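Local coordinates for putative transcriptional regulator (Streptomyces coelicolor A3, PDB 2PQQ), which probably binds cyclic AMP through this N-terminal domain and regulates transcription through a DNA-binding region missing from the chain, at residues V31-G36 / V101-L106; Y50-G55 / A72-S77. All blocks are in the same frame, centred on the assembly; numbering follows the deposited sequence. Where two conformers were deposited one is given.

Contact 1 (V31-G36 / V101-L106); sequences VTLARG and VKLLAL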
loop_
_atom_site.group_PDB
_atom_site.type_symbol
_atom_site.label_atom_id
_atom_site.label_comp_id
_atom_site.label_asym_id
_atom_site.label_seq_id
_atom_site.Cartn_x
_atom_site.Cartn_y
_atom_site.Cartn_z
ATOM N N VAL A 31 -13.311 29.114 -10.134
ATOM C CA VAL A 31 -12.352 29.767 -9.247
ATOM C C VAL A 31 -11.183 30.259 -10.138
ATOM O O VAL A 31 -10.771 29.555 -11.055
ATOM C CB VAL A 31 -11.867 28.783 -8.124
ATOM C CG1 VAL A 31 -10.818 29.428 -7.253
ATOM C CG2 VAL A 31 -13.039 28.319 -7.253
ATOM N N THR A 32 -10.682 31.470 -9.907
ATOM C CA THR A 32 -9.489 31.925 -10.624
ATOM C C THR A 32 -8.480 32.516 -9.644
ATOM O O THR A 32 -8.824 33.303 -8.766
ATOM C CB THR A 32 -9.828 32.880 -11.836
ATOM O OG1 THR A 32 -8.666 33.629 -12.249
ATOM C CG2 THR A 32 -10.934 33.840 -11.464
ATOM N N LEU A 33 -7.240 32.073 -9.778
ATOM C CA LEU A 33 -6.167 32.484 -8.908
ATOM C C LEU A 33 -5.162 33.272 -9.729
ATOM O O LEU A 33 -4.904 32.920 -10.868
ATOM C CB LEU A 33 -5.459 31.253 -8.351
ATOM C CG LEU A 33 -6.241 30.185 -7.626
ATOM C CD1 LEU A 33 -5.299 29.034 -7.276
ATOM C CD2 LEU A 33 -6.832 30.813 -6.394
ATOM N N ALA A 34 -4.616 34.334 -9.148
ATOM C CA ALA A 34 -3.412 34.975 -9.671
ATOM C C ALA A 34 -2.184 34.216 -9.167
ATOM O O ALA A 34 -2.244 33.512 -8.156
ATOM C CB ALA A 34 -3.335 36.425 -9.226
ATOM N N ARG A 35 -1.069 34.371 -9.863
ATOM C CA ARG A 35 0.196 33.763 -9.452
ATOM C C ARG A 35 0.545 34.131 -8.005
ATOM O O ARG A 35 0.452 35.303 -7.601
ATOM C CB ARG A 35 1.309 34.186 -10.416
ATOM C CG ARG A 35 2.703 33.699 -10.057
ATOM C CD ARG A 35 3.754 34.267 -11.019
ATOM N NE ARG A 35 4.194 33.275 -12.001
ATOM C CZ ARG A 35 3.863 33.264 -13.291
ATOM N NH1 ARG A 35 3.080 34.205 -13.802
ATOM N NH2 ARG A 35 4.330 32.305 -14.081
ATOM N N GLY A 36 0.939 33.128 -7.224
ATOM C CA GLY A 36 1.259 33.333 -5.823
ATOM C C GLY A 36 0.040 33.339 -4.904
ATOM O O GLY A 36 0.186 33.414 -3.682
ATOM N N VAL A 101 -4.269 30.725 -12.703
ATOM C CA VAL A 101 -4.945 29.435 -12.653
ATOM C C VAL A 101 -6.466 29.618 -12.689
ATOM O O VAL A 101 -7.007 30.536 -12.074
ATOM C CB VAL A 101 -4.576 28.621 -11.373
ATOM C CG1 VAL A 101 -5.222 27.233 -11.395
ATOM C CG2 VAL A 101 -3.045 28.485 -11.226
ATOM N N LYS A 102 -7.136 28.733 -13.413
ATOM C CA LYS A 102 -8.585 28.606 -13.329
ATOM C C LYS A 102 -8.903 27.167 -12.967
ATOM O O LYS A 102 -8.202 26.228 -13.403
ATOM C CB LYS A 102 -9.251 28.996 -14.647
ATOM C CG LYS A 102 -9.215 30.489 -14.940
ATOM C CD LYS A 102 -9.872 30.822 -16.283
ATOM C CE LYS A 102 -9.476 32.203 -16.796
ATOM N NZ LYS A 102 -9.917 33.317 -15.884
ATOM N N LEU A 103 -9.928 27.009 -12.128
ATOM C CA LEU A 103 -10.365 25.709 -11.636
ATOM C C LEU A 103 -11.893 25.649 -11.606
ATOM O O LEU A 103 -12.561 26.686 -11.551
ATOM C CB LEU A 103 -9.865 25.444 -10.204
ATOM C CG LEU A 103 -8.441 25.805 -9.759
ATOM C CD1 LEU A 103 -8.468 27.111 -9.013
ATOM C CD2 LEU A 103 -7.897 24.726 -8.863
ATOM N N LEU A 104 -12.424 24.433 -11.622
ATOM C CA LEU A 104 -13.842 24.215 -11.355
ATOM C C LEU A 104 -13.922 23.461 -10.035
ATOM O O LEU A 104 -13.194 22.497 -9.853
ATOM C CB LEU A 104 -14.451 23.383 -12.480
ATOM C CG LEU A 104 -14.632 24.185 -13.775
ATOM C CD1 LEU A 104 -15.068 23.267 -14.928
ATOM C CD2 LEU A 104 -15.628 25.326 -13.565
ATOM N N ALA A 105 -14.782 23.892 -9.130
ATOM C CA ALA A 105 -14.851 23.290 -7.795
ATOM C C ALA A 105 -16.191 22.617 -7.559
ATOM O O ALA A 105 -17.233 23.152 -7.947
ATOM C CB ALA A 105 -14.625 24.370 -6.743
ATOM N N LEU A 106 -16.188 21.455 -6.915
ATOM C CA LEU A 106 -17.454 20.845 -6.468
ATOM C C LEU A 106 -17.360 20.617 -4.963
ATOM O O LEU A 106 -16.420 19.980 -4.506
ATOM C CB LEU A 106 -17.725 19.526 -7.219
ATOM C CG LEU A 106 -19.099 18.839 -7.017
ATOM C CD1 LEU A 106 -20.273 19.617 -7.672
ATOM C CD2 LEU A 106 -19.094 17.374 -7.474
#
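Val31 and Leu103 face each other as an antiparallel hydrogen-bonded pair, each backbone N donating a hydrogen bond to the other's O. A second such pair, Leu33 with Val101, follows along the strands; its bond from Val101 N to Leu33 O is 2.9 Å long and almost straight, at 175°. The side chains of these four residues share one face of the sheet and meet there in two ways. Leu33 and Val101 lie side by side and point the same way, with Leu33 CB 4.1 Å from Val101 CB. Leu103 crosses two side chains of strand 31-33 at a slant: its direct partner Val31 and, diagonally, Leu33. Its chi2 of 99°, away from the usual staggered values, lays CD1 over the opposite strand, where it meets Val31 CG1 at 3.7 Å and Leu33 CG at 4.0 Å. One methyl thus touches two residues of the facing strand. This is the curled antiparallel sheet of the cyclic nucleotide-binding domain, a jelly-roll-like fold of the cupin clan, and Leu39 of strand 38-40 packs against both Leu33 and Leu103. Farther along, Val31 CG2 touches Ala105 CB at 4.3 Å.

On the opposite face Thr32 and Lys102 form the non-hydrogen-bonded pair and run alongside one another. Thr32 OG1 lies 3.5 Å from Val101 O. The lysine chain, extended as far as CE, bends at chi4 (-62°) and brings NZ to 3.9 Å from Thr32 OG1, too long for a hydrogen bond. Lys102 also packs against Glu54 of strand 45-54.

Contact 2 (Y50-G55 / A72-S77); sequences YVVTEG and AVVGPS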
loop_
_atom_site.group_PDB
_atom_site.type_symbol
_atom_site.label_atom_id
_atom_site.label_comp_id
_atom_site.label_asym_id
_atom_site.label_seq_id
_atom_site.Cartn_x
_atom_site.Cartn_y
_atom_site.Cartn_z
ATOM N N TYR A 50 -11.405 20.007 -6.776
ATOM C CA TYR A 50 -11.183 20.953 -7.873
ATOM C C TYR A 50 -10.696 20.180 -9.087
ATOM O O TYR A 50 -10.014 19.162 -8.947
ATOM C CB TYR A 50 -10.122 22.015 -7.520
ATOM C CG TYR A 50 -10.390 22.865 -6.295
ATOM C CD1 TYR A 50 -10.958 24.141 -6.409
ATOM C CD2 TYR A 50 -10.046 22.405 -5.016
ATOM C CE1 TYR A 50 -11.227 24.921 -5.248
ATOM C CE2 TYR A 50 -10.284 23.184 -3.863
ATOM C CZ TYR A 50 -10.884 24.423 -3.988
ATOM O OH TYR A 50 -11.071 25.190 -2.845
ATOM N N VAL A 51 -10.983 20.659 -10.270
ATOM C CA VAL A 51 -10.346 20.194 -11.483
ATOM C C VAL A 51 -9.674 21.414 -12.039
ATOM O O VAL A 51 -10.298 22.407 -12.200
ATOM C CB VAL A 51 -11.377 19.651 -12.478
ATOM C CG1 VAL A 51 -10.761 19.375 -13.780
ATOM C CG2 VAL A 51 -12.047 18.416 -11.947
ATOM N N VAL A 52 -8.365 21.365 -12.189
ATOM C CA VAL A 52 -7.658 22.506 -12.766
ATOM C C VAL A 52 -8.008 22.564 -14.259
ATOM O O VAL A 52 -7.864 21.558 -14.968
ATOM C CB VAL A 52 -6.098 22.383 -12.595
ATOM C CG1 VAL A 52 -5.375 23.463 -13.388
ATOM C CG2 VAL A 52 -5.714 22.474 -11.149
ATOM N N THR A 53 -8.420 23.728 -14.756
ATOM C CA THR A 53 -8.688 23.851 -16.195
ATOM C C THR A 53 -7.610 24.647 -16.970
ATOM O O THR A 53 -7.504 24.536 -18.198
ATOM C CB THR A 53 -10.107 24.387 -16.476
ATOM O OG1 THR A 53 -10.201 25.739 -16.032
ATOM C CG2 THR A 53 -11.156 23.555 -15.712
ATOM N N GLU A 54 -6.823 25.440 -16.254
ATOM C CA GLU A 54 -5.630 26.080 -16.835
ATOM C C GLU A 54 -4.696 26.556 -15.736
ATOM O O GLU A 54 -5.139 26.871 -14.622
ATOM C CB GLU A 54 -5.983 27.243 -17.776
ATOM C CG GLU A 54 -6.792 28.380 -17.168
ATOM C CD GLU A 54 -7.201 29.429 -18.212
ATOM O OE1 GLU A 54 -8.027 29.117 -19.109
ATOM O OE2 GLU A 54 -6.704 30.574 -18.130
ATOM N N GLY A 55 -3.410 26.588 -16.062
ATOM C CA GLY A 55 -2.374 26.992 -15.124
ATOM C C GLY A 55 -1.873 25.812 -14.317
ATOM O O GLY A 55 -2.285 24.671 -14.535
ATOM N N ALA A 72 3.417 17.966 -5.241
ATOM C CA ALA A 72 2.947 17.742 -6.611
ATOM C C ALA A 72 2.845 19.067 -7.358
ATOM O O ALA A 72 2.792 20.132 -6.739
ATOM C CB ALA A 72 1.583 17.030 -6.602
ATOM N N VAL A 73 2.834 19.002 -8.685
ATOM C CA VAL A 73 2.450 20.152 -9.514
ATOM C C VAL A 73 1.262 19.719 -10.369
ATOM O O VAL A 73 1.365 18.796 -11.183
ATOM C CB VAL A 73 3.603 20.696 -10.403
ATOM C CG1 VAL A 73 3.082 21.772 -11.360
ATOM C CG2 VAL A 73 4.725 21.267 -9.550
ATOM N N VAL A 74 0.132 20.386 -10.174
ATOM C CA VAL A 74 -1.117 19.954 -10.777
ATOM C C VAL A 74 -1.502 20.896 -11.903
ATOM O O VAL A 74 -1.598 22.105 -11.698
ATOM C CB VAL A 74 -2.255 19.880 -9.721
ATOM C CG1 VAL A 74 -3.572 19.424 -10.363
ATOM C CG2 VAL A 74 -1.870 18.975 -8.557
ATOM N N GLY A 75 -1.718 20.342 -13.096
ATOM C CA GLY A 75 -2.077 21.147 -14.259
ATOM C C GLY A 75 -3.423 20.799 -14.869
ATOM O O GLY A 75 -4.215 20.074 -14.265
ATOM N N PRO A 76 -3.679 21.286 -16.095
ATOM C CA PRO A 76 -5.013 21.158 -16.678
ATOM C C PRO A 76 -5.527 19.710 -16.682
ATOM O O PRO A 76 -4.785 18.789 -17.029
ATOM C CB PRO A 76 -4.832 21.705 -18.095
ATOM C CG PRO A 76 -3.665 22.641 -17.980
ATOM C CD PRO A 76 -2.743 21.945 -17.029
ATOM N N SER A 77 -6.774 19.544 -16.241
ATOM C CA SER A 77 -7.505 18.263 -16.229
ATOM C C SER A 77 -7.199 17.360 -15.035
ATOM O O SER A 77 -7.733 16.262 -14.951
ATOM C CB SER A 77 -7.327 17.496 -17.563
ATOM O OG SER A 77 -6.333 16.491 -17.438
#
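A classic beta bulge, in which Thr53 and Glu54 both face Lys102, ends strand 45-54, and the turn leaving strand 68-74 packs beside it. Val52, just before the bulge, has the largest share of any residue in the contact. Its CB rests 3.4 Å from Gly75 O, and CG1 lies against the same peptide, 3.6 Å from Gly75 C. The other methyl, CG2, crosses to Val74 CG1 at 3.8 Å; chi1 of 171° sets CG1 beside the carbonyl carbon and CG2 beside the backbone N, dividing the two branches between these neighbours. An alanine here would lose both methyls and is likely to leave a gap beside Val74 and the Gly75 carbonyl.

The backbone of Val52 makes the one hydrogen bond between the segments: Ser77 N donates to Val52 O over a short 2.6 Å, approaching nearly in line with the C=O bond (162°). Pro76 CA-H leans on that same oxygen at 3.3 Å. The proline ring lies along the bulge, with CB near Thr53 O, CG at Glu54 CA and CD 3.7 Å from Gly55 O. Gly55 O is buried with no hydrogen-bonding partner in the model, though Gly75 CA-H approaches it at 3.5 Å. Ile80 of strand 79-80 touches both Val52 and Val74, extending an apolar cluster typical of the interior where the two sheets of a cyclic nucleotide-binding beta-roll come together.

Contact 1 and contact 2 illustrate two ways a beta-roll holds together: pairing within a sheet and packing between sheets. Their centres lie about 9 Å apart, on the same side of the chain's centre, and strands 45-54 and 101-107 join them as neighbours in one antiparallel sheet: Lys102 O probably accepts a hydrogen bond from Thr53 N, and Leu104 O one from Val51 N. Along the sequence the order is 31-36, 50-55, 72-77, 101-106, so contact 1 brackets contact 2. Contact 1 pairs strands within that sheet, while contact 2 links it to strand 68-74 of the four-stranded sheet. Both lie in the one domain that probably receives cyclic AMP.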